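Local coordinates for mutual gliding-motility protein MglA (Myxococcus xanthus DK 1622, PDB 6H17), which binds and hydrolyses GTP as a small GTPase of the Arf family, acting as an intracellular switch that coordinates two gliding motilities and controls direction and speed, at residues T27-I32 with G42-L47; T78-V83 with K90-G95; V99-D104 with E118-N123. One frame throughout, in Å; residues are numbered along the deposited sequence. Where two conformers were deposited one is given.

Contact 1: residues T27-I32 with G42-L47; sequences TNLQYI and GKLISL. With GSP (5'-guanosine-diphosphate-monothiophosphate), chain C.
Leu44 points its isobutyl group at the flank of the helix that carries Leu29 and Gln30, and its two methyls share the work. CD2 settles against the helix backbone, with Leu44 CD2 lying 3.7 Å from Gln30 CA. The same methyl reaches the aliphatic part of the glutamine, where Gln30 CG stands 3.8 Å from Leu44 CD2 in one of the two conformers of Gln30; the two side chains run at a slant to each other, and the amide plays no part in the touch. The other branch turns to the root of the neighbouring leucine, with Leu44 CD1 4.1 Å from Leu29 CB. What puts both methyls there is the first torsion of Leu44, which sets CG anti to the backbone N (chi1 171°) and carries the fork from the loop before strand 45-49 to the helix. A branched apolar residue suits this place because its two methyls can meet Gln30 and Leu29 at once.

The helix is the one that follows the P-loop in Ras-like GTPases, and residues 42-47 run from loop into strand 45-49, which forms an antiparallel hairpin with strand 52-62, probably equivalent to the interswitch hairpin of Arf proteins. Leu29 is buried, its side chain packing on Leu76 of strand 71-78 and on Asp58 of strand 52-62. Gln30, on the exposed side, lets its methylenes do apolar duty while its amide end can face water.

Near the start of the helix, Thr27 grips one nucleotide oxygen twice. Its backbone gives Thr27 N to GSP O1A at 2.9 Å, and the hydroxyl adds Thr27 OG1 to GSP O1A at 2.7 Å. Chi1 of -61° keeps OG1 beside the backbone N, so that both donors converge on the alpha-phosphate; a beta-hydroxyl residue makes this double grip possible.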
loop_
_atom_site.group_PDB
_atom_site.type_symbol
_atom_site.label_atom_id
_atom_site.label_comp_id
_atom_site.label_asym_id
_atom_site.label_seq_id
_atom_site.Cartn_x
_atom_site.Cartn_y
_atom_site.Cartn_z
ATOM N N THR A 27 6.339 -7.532 -4.035
ATOM C CA THR A 27 6.815 -8.577 -3.126
ATOM C C THR A 27 5.951 -8.643 -1.875
ATOM O O THR A 27 5.659 -9.738 -1.376
ATOM C CB THR A 27 8.265 -8.285 -2.748
ATOM O OG1 THR A 27 9.086 -8.287 -3.916
ATOM C CG2 THR A 27 8.827 -9.352 -1.809
ATOM N N ASN A 28 5.517 -7.491 -1.355
ATOM C CA ASN A 28 4.598 -7.496 -0.222
ATOM C C ASN A 28 3.352 -8.317 -0.542
ATOM O O ASN A 28 2.932 -9.175 0.243
ATOM C CB ASN A 28 4.181 -6.066 0.158
ATOM C CG ASN A 28 5.040 -5.446 1.257
ATOM O OD1 ASN A 28 4.679 -5.511 2.431
ATOM N ND2 ASN A 28 6.123 -4.796 0.884
ATOM N N LEU A 29 2.698 -8.020 -1.672
ATOM C CA LEU A 29 1.468 -8.744 -2.018
ATOM C C LEU A 29 1.722 -10.225 -2.276
ATOM O O LEU A 29 0.872 -11.064 -1.960
ATOM C CB LEU A 29 0.756 -8.091 -3.197
ATOM C CG LEU A 29 -0.252 -7.004 -2.817
ATOM C CD1 LEU A 29 0.385 -5.819 -2.136
ATOM C CD2 LEU A 29 -1.065 -6.567 -4.033
ATOM N N GLN A 30 2.871 -10.567 -2.857
ATOM C CA GLN A 30 3.193 -11.979 -3.083
ATOM C C GLN A 30 3.304 -12.723 -1.762
ATOM O O GLN A 30 2.805 -13.850 -1.626
ATOM C CB GLN A 30 4.488 -12.100 -3.898
ATOM C CG GLN A 30 4.311 -11.646 -5.333
ATOM C CD GLN A 30 5.588 -11.480 -6.161
ATOM O OE1 GLN A 30 6.680 -11.184 -5.655
ATOM N NE2 GLN A 30 5.428 -11.633 -7.475
ATOM N N TYR A 31 3.965 -12.126 -0.763
ATOM C CA TYR A 31 4.085 -12.776 0.535
ATOM C C TYR A 31 2.714 -12.902 1.188
ATOM O O TYR A 31 2.357 -13.962 1.720
ATOM C CB TYR A 31 5.035 -11.985 1.449
ATOM C CG TYR A 31 5.302 -12.739 2.730
ATOM C CD1 TYR A 31 6.305 -13.689 2.782
ATOM C CD2 TYR A 31 4.494 -12.569 3.851
ATOM C CE1 TYR A 31 6.509 -14.444 3.917
ATOM C CE2 TYR A 31 4.721 -13.301 5.003
ATOM C CZ TYR A 31 5.717 -14.238 5.019
ATOM O OH TYR A 31 5.951 -15.004 6.144
ATOM N N ILE A 32 1.922 -11.824 1.159
ATOM C CA ILE A 32 0.566 -11.864 1.716
ATOM C C ILE A 32 -0.232 -12.994 1.071
ATOM O O ILE A 32 -0.884 -13.801 1.754
ATOM C CB ILE A 32 -0.130 -10.505 1.549
ATOM C CG1 ILE A 32 0.574 -9.444 2.397
ATOM C CG2 ILE A 32 -1.591 -10.607 1.959
ATOM C CD1 ILE A 32 0.218 -8.011 2.009
ATOM N N GLY A 42 -8.604 -14.097 -2.014
ATOM C CA GLY A 42 -8.773 -14.379 -3.416
ATOM C C GLY A 42 -7.426 -14.566 -4.081
ATOM O O GLY A 42 -6.392 -14.747 -3.429
ATOM N N LYS A 43 -7.436 -14.503 -5.397
ATOM C CA LYS A 43 -6.254 -14.756 -6.207
ATOM C C LYS A 43 -5.453 -13.485 -6.443
ATOM O O LYS A 43 -6.008 -12.435 -6.787
ATOM C CB LYS A 43 -6.689 -15.341 -7.547
ATOM C CG LYS A 43 -5.559 -15.870 -8.370
ATOM C CD LYS A 43 -6.074 -16.525 -9.639
ATOM C CE LYS A 43 -4.937 -16.978 -10.526
ATOM N NZ LYS A 43 -5.468 -17.719 -11.698
ATOM N N LEU A 44 -4.139 -13.581 -6.262
ATOM C CA LEU A 44 -3.238 -12.501 -6.633
ATOM C C LEU A 44 -3.064 -12.515 -8.143
ATOM O O LEU A 44 -2.674 -13.541 -8.716
ATOM C CB LEU A 44 -1.885 -12.676 -5.942
ATOM C CG LEU A 44 -0.767 -11.748 -6.394
ATOM C CD1 LEU A 44 -1.101 -10.315 -6.137
ATOM C CD2 LEU A 44 0.539 -12.128 -5.667
ATOM N N ILE A 45 -3.352 -11.385 -8.785
ATOM C CA ILE A 45 -3.226 -11.275 -10.227
ATOM C C ILE A 45 -2.424 -10.045 -10.601
ATOM O O ILE A 45 -2.335 -9.073 -9.846
ATOM C CB ILE A 45 -4.604 -11.253 -10.924
ATOM C CG1 ILE A 45 -5.401 -10.054 -10.444
ATOM C CG2 ILE A 45 -5.348 -12.595 -10.683
ATOM C CD1 ILE A 45 -6.662 -9.801 -11.266
ATOM N N SER A 46 -1.788 -10.119 -11.757
ATOM C CA SER A 46 -1.146 -8.984 -12.385
ATOM C C SER A 46 -2.058 -8.432 -13.470
ATOM O O SER A 46 -2.836 -9.164 -14.104
ATOM C CB SER A 46 0.182 -9.395 -13.015
ATOM O OG SER A 46 1.118 -9.752 -12.021
ATOM N N LEU A 47 -1.957 -7.131 -13.676
ATOM C CA LEU A 47 -2.723 -6.453 -14.700
ATOM C C LEU A 47 -1.824 -5.509 -15.472
ATOM O O LEU A 47 -0.899 -4.908 -14.923
ATOM C CB LEU A 47 -3.879 -5.665 -14.084
ATOM C CG LEU A 47 -4.908 -6.550 -13.368
ATOM C CD1 LEU A 47 -5.848 -5.664 -12.577
ATOM C CD2 LEU A 47 -5.672 -7.405 -14.340
HETATM P PG GSP C . 7.755 -1.684 -9.495
HETATM O O3B GSP C . 8.554 -2.417 -8.244
HETATM S S1G GSP C . 9.061 -1.333 -10.795
HETATM O O2G GSP C . 6.644 -2.672 -9.906
HETATM O O3G GSP C . 7.129 -0.424 -8.889
HETATM P PB GSP C . 8.040 -3.116 -6.919
HETATM O O1B GSP C . 7.972 -2.133 -5.810
HETATM O O2B GSP C . 6.807 -3.895 -7.179
HETATM P PA GSP C . 9.300 -5.674 -6.417
HETATM O O1A GSP C . 8.445 -6.060 -5.306
HETATM O O2A GSP C . 9.091 -6.329 -7.712
HETATM O O3A GSP C . 9.282 -4.095 -6.610
HETATM O "O5'" GSP C . 10.800 -5.866 -5.905
HETATM C "C5'" GSP C . 11.893 -5.511 -6.737
HETATM C "C4'" GSP C . 13.120 -6.340 -6.379
HETATM O "O4'" GSP C . 13.508 -6.063 -5.019
HETATM C "C3'" GSP C . 12.850 -7.820 -6.456
HETATM O "O3'" GSP C . 13.992 -8.484 -6.974
HETATM C "C2'" GSP C . 12.615 -8.265 -5.014
HETATM O "O2'" GSP C . 12.925 -9.599 -4.734
HETATM C "C1'" GSP C . 13.542 -7.279 -4.289
HETATM N N9 GSP C . 13.178 -7.021 -2.903
HETATM C C8 GSP C . 11.949 -6.639 -2.461
HETATM N N7 GSP C . 11.974 -6.494 -1.120
HETATM C C5 GSP C . 13.248 -6.791 -0.712
HETATM C C6 GSP C . 13.854 -6.829 0.543
HETATM O O6 GSP C . 13.291 -6.554 1.629
HETATM N N1 GSP C . 15.163 -7.197 0.562
HETATM C C2 GSP C . 15.872 -7.497 -0.573
HETATM N N2 GSP C . 17.146 -7.829 -0.464
HETATM N N3 GSP C . 15.303 -7.475 -1.801
HETATM C C4 GSP C . 14.003 -7.126 -1.826
#

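Contact 2: residues T78-V83 with K90-G95; sequences TVPGQV and KLILKG. With GSP (5'-guanosine-diphosphate-monothiophosphate), chain C; SO4 (sulfate ion), chain D.
Ile92 covers the backbone carbonyl of Thr78 with hydrocarbon, and that buried oxygen has no hydrogen-bonding partner in the model: Ile92 CD1 sits 3.7 Å from Thr78 O. Residues 78-83 form the loop equivalent to the DxxG motif of small GTPases, with Thr78 where the aspartate usually stands, and helix 86-93 packs back on it. Ile92 splits its branches between two neighbours. Its CG2 meets the valine, with Val79 CG1 3.8 Å from Ile92 CG2, the side chains passing at a slant. The longer arm reaches the proline ring at its delta carbon, Pro80 CD lying 3.8 Å from Ile92 CD1. Chi1 of -63° sets CG1 beside the backbone N of Ile92 and sends CG2 anti to it, spreading the two arms across the loop. An alanine here would lose both arms and is likely to leave Val79 and Pro80 without their apolar cover on this side. Val79 also packs on strand 10-18, in keeping with a buried, branched apolar residue, whereas the Thr78 hydroxyl is held by Asp58 OD2. Pro80 limits the backbone just before Gly81, where any side chain would crowd the terminal thiophosphate. There the amide itself makes the contact: Gly81 N donates to GSP O3G over 2.8 Å, with an N-H...O angle of 154°.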
loop_
_atom_site.group_PDB
_atom_site.type_symbol
_atom_site.label_atom_id
_atom_site.label_comp_id
_atom_site.label_asym_id
_atom_site.label_seq_id
_atom_site.Cartn_x
_atom_site.Cartn_y
_atom_site.Cartn_z
ATOM N N THR A 78 -0.978 -2.626 -6.088
ATOM C CA THR A 78 0.282 -1.896 -6.196
ATOM C C THR A 78 0.205 -0.956 -7.385
ATOM O O THR A 78 -0.772 -0.956 -8.141
ATOM C CB THR A 78 1.477 -2.838 -6.353
ATOM O OG1 THR A 78 1.422 -3.479 -7.632
ATOM C CG2 THR A 78 1.523 -3.860 -5.245
ATOM N N VAL A 79 1.241 -0.134 -7.529
ATOM C CA VAL A 79 1.363 0.777 -8.659
ATOM C C VAL A 79 2.713 0.546 -9.315
ATOM O O VAL A 79 3.626 -0.024 -8.691
ATOM C CB VAL A 79 1.247 2.258 -8.228
ATOM C CG1 VAL A 79 -0.042 2.502 -7.454
ATOM C CG2 VAL A 79 2.455 2.706 -7.427
ATOM N N PRO A 80 2.903 1.030 -10.543
ATOM C CA PRO A 80 4.255 1.058 -11.121
ATOM C C PRO A 80 4.996 2.262 -10.569
ATOM O O PRO A 80 4.580 3.408 -10.770
ATOM C CB PRO A 80 4.006 1.162 -12.629
ATOM C CG PRO A 80 2.600 1.595 -12.774
ATOM C CD PRO A 80 1.856 1.395 -11.514
ATOM N N GLY A 81 6.067 2.011 -9.836
ATOM C CA GLY A 81 6.754 3.059 -9.115
ATOM C C GLY A 81 7.785 3.841 -9.867
ATOM O O GLY A 81 8.202 4.910 -9.405
ATOM N N GLN A 82 8.237 3.365 -11.024
ATOM C CA GLN A 82 9.250 4.111 -11.760
ATOM C C GLN A 82 8.690 5.469 -12.179
ATOM O O GLN A 82 7.515 5.591 -12.538
ATOM C CB GLN A 82 9.701 3.315 -12.978
ATOM C CG GLN A 82 10.510 2.061 -12.662
ATOM C CD GLN A 82 10.760 1.233 -13.899
ATOM O OE1 GLN A 82 9.960 0.369 -14.253
ATOM N NE2 GLN A 82 11.864 1.504 -14.576
ATOM N N VAL A 83 9.558 6.487 -12.161
ATOM C CA VAL A 83 9.102 7.879 -12.196
ATOM C C VAL A 83 8.175 8.167 -13.371
ATOM O O VAL A 83 7.212 8.926 -13.236
ATOM C CB VAL A 83 10.311 8.834 -12.187
ATOM C CG1 VAL A 83 10.970 8.851 -10.839
ATOM C CG2 VAL A 83 11.301 8.457 -13.259
ATOM N N LYS A 90 -1.853 7.500 -10.971
ATOM C CA LYS A 90 -3.043 8.310 -10.741
ATOM C C LYS A 90 -4.318 7.513 -10.979
ATOM O O LYS A 90 -5.294 7.667 -10.239
ATOM C CB LYS A 90 -2.973 9.567 -11.611
ATOM C CG LYS A 90 -1.876 10.499 -11.121
ATOM C CD LYS A 90 -1.412 11.495 -12.154
ATOM C CE LYS A 90 -2.481 12.502 -12.434
ATOM N NZ LYS A 90 -2.806 13.295 -11.207
ATOM N N LEU A 91 -4.345 6.662 -12.004
ATOM C CA LEU A 91 -5.520 5.828 -12.223
ATOM C C LEU A 91 -5.769 4.924 -11.021
ATOM O O LEU A 91 -6.901 4.809 -10.529
ATOM C CB LEU A 91 -5.339 4.996 -13.490
ATOM C CG LEU A 91 -5.316 5.749 -14.820
ATOM C CD1 LEU A 91 -5.154 4.777 -15.987
ATOM C CD2 LEU A 91 -6.567 6.589 -14.996
ATOM N N ILE A 92 -4.712 4.287 -10.520
ATOM C CA ILE A 92 -4.858 3.291 -9.463
ATOM C C ILE A 92 -5.271 3.938 -8.148
ATOM O O ILE A 92 -5.977 3.322 -7.339
ATOM C CB ILE A 92 -3.560 2.459 -9.352
ATOM C CG1 ILE A 92 -3.329 1.680 -10.656
ATOM C CG2 ILE A 92 -3.609 1.532 -8.131
ATOM C CD1 ILE A 92 -1.904 1.223 -10.860
ATOM N N LEU A 93 -4.844 5.176 -7.897
ATOM C CA LEU A 93 -5.161 5.824 -6.637
ATOM C C LEU A 93 -6.621 6.229 -6.515
ATOM O O LEU A 93 -7.072 6.531 -5.401
ATOM C CB LEU A 93 -4.295 7.077 -6.429
ATOM C CG LEU A 93 -2.914 6.894 -5.833
ATOM C CD1 LEU A 93 -2.156 8.222 -5.942
ATOM C CD2 LEU A 93 -2.984 6.418 -4.391
ATOM N N LYS A 94 -7.376 6.252 -7.605
ATOM C CA LYS A 94 -8.772 6.676 -7.511
ATOM C C LYS A 94 -9.517 5.798 -6.516
ATOM O O LYS A 94 -9.419 4.573 -6.565
ATOM C CB LYS A 94 -9.439 6.581 -8.881
ATOM C CG LYS A 94 -8.980 7.656 -9.845
ATOM C CD LYS A 94 -9.659 7.522 -11.197
ATOM C CE LYS A 94 -9.208 8.628 -12.139
ATOM N NZ LYS A 94 -9.887 8.562 -13.464
ATOM N N GLY A 95 -10.264 6.430 -5.610
ATOM C CA GLY A 95 -11.071 5.688 -4.658
ATOM C C GLY A 95 -10.311 5.040 -3.525
ATOM O O GLY A 95 -10.882 4.212 -2.811
HETATM P PG GSP C . 7.755 -1.684 -9.495
HETATM O O3B GSP C . 8.554 -2.417 -8.244
HETATM S S1G GSP C . 9.061 -1.333 -10.795
HETATM O O2G GSP C . 6.644 -2.672 -9.906
HETATM O O3G GSP C . 7.129 -0.424 -8.889
HETATM P PB GSP C . 8.040 -3.116 -6.919
HETATM O O1B GSP C . 7.972 -2.133 -5.810
HETATM O O2B GSP C . 6.807 -3.895 -7.179
HETATM P PA GSP C . 9.300 -5.674 -6.417
HETATM O O1A GSP C . 8.445 -6.060 -5.306
HETATM O O2A GSP C . 9.091 -6.329 -7.712
HETATM O O3A GSP C . 9.282 -4.095 -6.610
HETATM O "O5'" GSP C . 10.800 -5.866 -5.905
HETATM C "C5'" GSP C . 11.893 -5.511 -6.737
HETATM C "C4'" GSP C . 13.120 -6.340 -6.379
HETATM O "O4'" GSP C . 13.508 -6.063 -5.019
HETATM C "C3'" GSP C . 12.850 -7.820 -6.456
HETATM O "O3'" GSP C . 13.992 -8.484 -6.974
HETATM C "C2'" GSP C . 12.615 -8.265 -5.014
HETATM O "O2'" GSP C . 12.925 -9.599 -4.734
HETATM C "C1'" GSP C . 13.542 -7.279 -4.289
HETATM N N9 GSP C . 13.178 -7.021 -2.903
HETATM C C8 GSP C . 11.949 -6.639 -2.461
HETATM N N7 GSP C . 11.974 -6.494 -1.120
HETATM C C5 GSP C . 13.248 -6.791 -0.712
HETATM C C6 GSP C . 13.854 -6.829 0.543
HETATM O O6 GSP C . 13.291 -6.554 1.629
HETATM N N1 GSP C . 15.163 -7.197 0.562
HETATM C C2 GSP C . 15.872 -7.497 -0.573
HETATM N N2 GSP C . 17.146 -7.829 -0.464
HETATM N N3 GSP C . 15.303 -7.475 -1.801
HETATM C C4 GSP C . 14.003 -7.126 -1.826
HETATM S S SO4 D . 13.184 4.848 -10.930
HETATM O O1 SO4 D . 12.591 3.825 -10.068
HETATM O O2 SO4 D . 12.217 5.935 -11.114
HETATM O O3 SO4 D . 14.392 5.414 -10.337
HETATM O O4 SO4 D . 13.465 4.232 -12.226
#

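Contact 3: residues V99-D104 with E118-N123; sequences VVFVAD and ENLRIN
Asn119 OD1 is gripped by two groups, the hydroxyl of Tyr18 and NE of Arg89, while its ND2 bonds to Asp86 OD1, a carboxylate oxygen that also receives ND2 of Asn123. These amides occupy one flank of helix 110-125, and a side chain with both a donor and an acceptor suits such a shared network.

Between the two segments the touch is apolar. Leu120 reaches out from the helix and meets Val99 tip to tip, Leu120 CD2 lying 3.8 Å from Val99 CG1. Its second methyl stays on the same partner, with Leu120 CD1 4.2 Å from Val99 CG1. Beside this pair the phenylalanine runs past Leu120 in the opposite sense: Phe101 CD2 comes to 4.2 Å from Leu120 CD2, the methyl approaching the ring obliquely. Leu120 CG lies anti to its own backbone N (chi1 175°), which carries the fork away from the helix and across to the strand. Val99 and Phe101, two apart on the strand, both project to this side, and Val100 between them projects to the other, so one leucine can touch both. A leucine fits because its fork offers two methyls at the end of a short reach.

On the outer side, one turn of the helix is tied by a salt bridge in one of the two conformers of Arg121. Its guanidinium meets Glu118 side-on, with Arg121 NH2 2.7 Å from Glu118 OE1 and Arg121 NE 3.0 Å from Glu118 OE2, the latter nearly straight at 177°.

The two segments belong to the beta-alpha-beta unit of strand 98-104, helix 110-125 and strand 136-141. Strand 98-104 lies between strands 10-18 and 136-141, Phe101 also packing on Tyr136 and Ile138, while Leu120 touches Tyr18 of strand 10-18 and Leu131 of a loop.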
loop_
_atom_site.group_PDB
_atom_site.type_symbol
_atom_site.label_atom_id
_atom_site.label_comp_id
_atom_site.label_asym_id
_atom_site.label_seq_id
_atom_site.Cartn_x
_atom_site.Cartn_y
_atom_site.Cartn_z
ATOM N N VAL A 99 -3.400 3.839 2.389
ATOM C CA VAL A 99 -2.152 3.748 1.642
ATOM C C VAL A 99 -1.049 3.169 2.511
ATOM O O VAL A 99 -0.927 3.493 3.699
ATOM C CB VAL A 99 -1.720 5.125 1.105
ATOM C CG1 VAL A 99 -0.334 5.068 0.488
ATOM C CG2 VAL A 99 -2.715 5.641 0.088
ATOM N N VAL A 100 -0.234 2.309 1.911
ATOM C CA VAL A 100 1.029 1.860 2.487
ATOM C C VAL A 100 2.111 2.428 1.594
ATOM O O VAL A 100 2.142 2.125 0.390
ATOM C CB VAL A 100 1.140 0.331 2.526
ATOM C CG1 VAL A 100 2.521 -0.071 3.016
ATOM C CG2 VAL A 100 0.054 -0.280 3.397
ATOM N N PHE A 101 3.000 3.245 2.155
ATOM C CA PHE A 101 4.171 3.701 1.416
ATOM C C PHE A 101 5.322 2.759 1.728
ATOM O O PHE A 101 5.742 2.660 2.885
ATOM C CB PHE A 101 4.556 5.133 1.760
ATOM C CG PHE A 101 5.680 5.643 0.909
ATOM C CD1 PHE A 101 7.013 5.525 1.301
ATOM C CD2 PHE A 101 5.403 6.206 -0.323
ATOM C CE1 PHE A 101 8.036 5.991 0.489
ATOM C CE2 PHE A 101 6.419 6.659 -1.146
ATOM C CZ PHE A 101 7.717 6.579 -0.733
ATOM N N VAL A 102 5.848 2.089 0.714
ATOM C CA VAL A 102 6.955 1.159 0.852
ATOM C C VAL A 102 8.220 1.902 0.456
ATOM O O VAL A 102 8.422 2.226 -0.718
ATOM C CB VAL A 102 6.756 -0.096 -0.002
ATOM C CG1 VAL A 102 7.931 -1.048 0.162
ATOM C CG2 VAL A 102 5.439 -0.798 0.340
ATOM N N ALA A 103 9.076 2.197 1.428
ATOM C CA ALA A 103 10.346 2.861 1.165
ATOM C C ALA A 103 11.446 1.824 1.012
ATOM O O ALA A 103 11.497 0.827 1.745
ATOM C CB ALA A 103 10.672 3.799 2.317
ATOM N N ASP A 104 12.319 2.045 0.044
ATOM C CA ASP A 104 13.506 1.211 -0.123
ATOM C C ASP A 104 14.594 1.738 0.803
ATOM O O ASP A 104 15.065 2.861 0.627
ATOM C CB ASP A 104 13.950 1.269 -1.584
ATOM C CG ASP A 104 15.058 0.276 -1.907
ATOM O OD1 ASP A 104 15.949 0.064 -1.050
ATOM O OD2 ASP A 104 15.038 -0.308 -3.019
ATOM N N GLU A 118 6.541 12.498 -2.170
ATOM C CA GLU A 118 5.951 13.761 -2.597
ATOM C C GLU A 118 4.936 13.540 -3.717
ATOM O O GLU A 118 3.869 14.179 -3.740
ATOM C CB GLU A 118 7.045 14.742 -3.014
ATOM C CG GLU A 118 6.494 16.050 -3.544
ATOM C CD GLU A 118 5.797 16.904 -2.499
ATOM O OE1 GLU A 118 5.293 17.985 -2.889
ATOM O OE2 GLU A 118 5.723 16.523 -1.308
ATOM N N ASN A 119 5.246 12.643 -4.652
ATOM C CA ASN A 119 4.316 12.298 -5.716
ATOM C C ASN A 119 3.018 11.731 -5.163
ATOM O O ASN A 119 1.938 12.038 -5.688
ATOM C CB ASN A 119 5.018 11.304 -6.645
ATOM C CG ASN A 119 4.170 10.858 -7.798
ATOM O OD1 ASN A 119 3.802 9.682 -7.877
ATOM N ND2 ASN A 119 3.885 11.763 -8.720
ATOM N N LEU A 120 3.095 10.897 -4.117
ATOM C CA LEU A 120 1.887 10.415 -3.451
ATOM C C LEU A 120 1.061 11.579 -2.919
ATOM O O LEU A 120 -0.158 11.636 -3.116
ATOM C CB LEU A 120 2.264 9.479 -2.301
ATOM C CG LEU A 120 1.122 8.975 -1.410
ATOM C CD1 LEU A 120 0.074 8.208 -2.197
ATOM C CD2 LEU A 120 1.708 8.131 -0.269
ATOM N N ARG A 121 1.712 12.507 -2.218
ATOM C CA ARG A 121 0.985 13.641 -1.653
ATOM C C ARG A 121 0.314 14.461 -2.745
ATOM O O ARG A 121 -0.857 14.837 -2.620
ATOM C CB ARG A 121 1.953 14.496 -0.833
ATOM C CG ARG A 121 1.292 15.649 -0.100
ATOM C CD ARG A 121 2.324 16.537 0.579
ATOM N NE ARG A 121 3.004 17.408 -0.378
ATOM C CZ ARG A 121 2.481 18.530 -0.866
ATOM N NH1 ARG A 121 1.270 18.914 -0.491
ATOM N NH2 ARG A 121 3.167 19.265 -1.731
ATOM N N ILE A 122 1.040 14.734 -3.835
ATOM C CA ILE A 122 0.502 15.532 -4.924
ATOM C C ILE A 122 -0.641 14.810 -5.612
ATOM O O ILE A 122 -1.676 15.414 -5.916
ATOM C CB ILE A 122 1.637 15.883 -5.913
ATOM C CG1 ILE A 122 2.641 16.848 -5.283
ATOM C CG2 ILE A 122 1.041 16.415 -7.223
ATOM C CD1 ILE A 122 2.102 18.238 -5.012
ATOM N N ASN A 123 -0.483 13.518 -5.875
ATOM C CA ASN A 123 -1.533 12.788 -6.579
ATOM C C ASN A 123 -2.787 12.694 -5.733
ATOM O O ASN A 123 -3.904 12.774 -6.266
ATOM C CB ASN A 123 -1.032 11.416 -7.018
ATOM C CG ASN A 123 -0.179 11.502 -8.265
ATOM O OD1 ASN A 123 -0.182 12.514 -8.977
ATOM N ND2 ASN A 123 0.556 10.455 -8.546
#

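In the fold
The three contacts follow one another along the chain, each closing before the next opens, within one Ras-like domain built round a central sheet. Contacts 2 and 3 are closest, their centres about 10 Å apart; helices 86-93 and 110-125 meet there through Leu93 with Leu120 and Asn123. Contact 1 lies about 16 Å from contact 2 and about 19 Å from contact 3, centre to centre, the latter across the centre of the chain. Leu29 nevertheless packs on Thr78, joining the helix after the P-loop to the DxxG-like loop. Contacts 1 and 2 both touch the nucleotide, at its alpha-phosphate and its terminal thiophosphate respectively, whereas contact 3 is buried packing, the Phe101 side chain about 10 Å from the nucleotide.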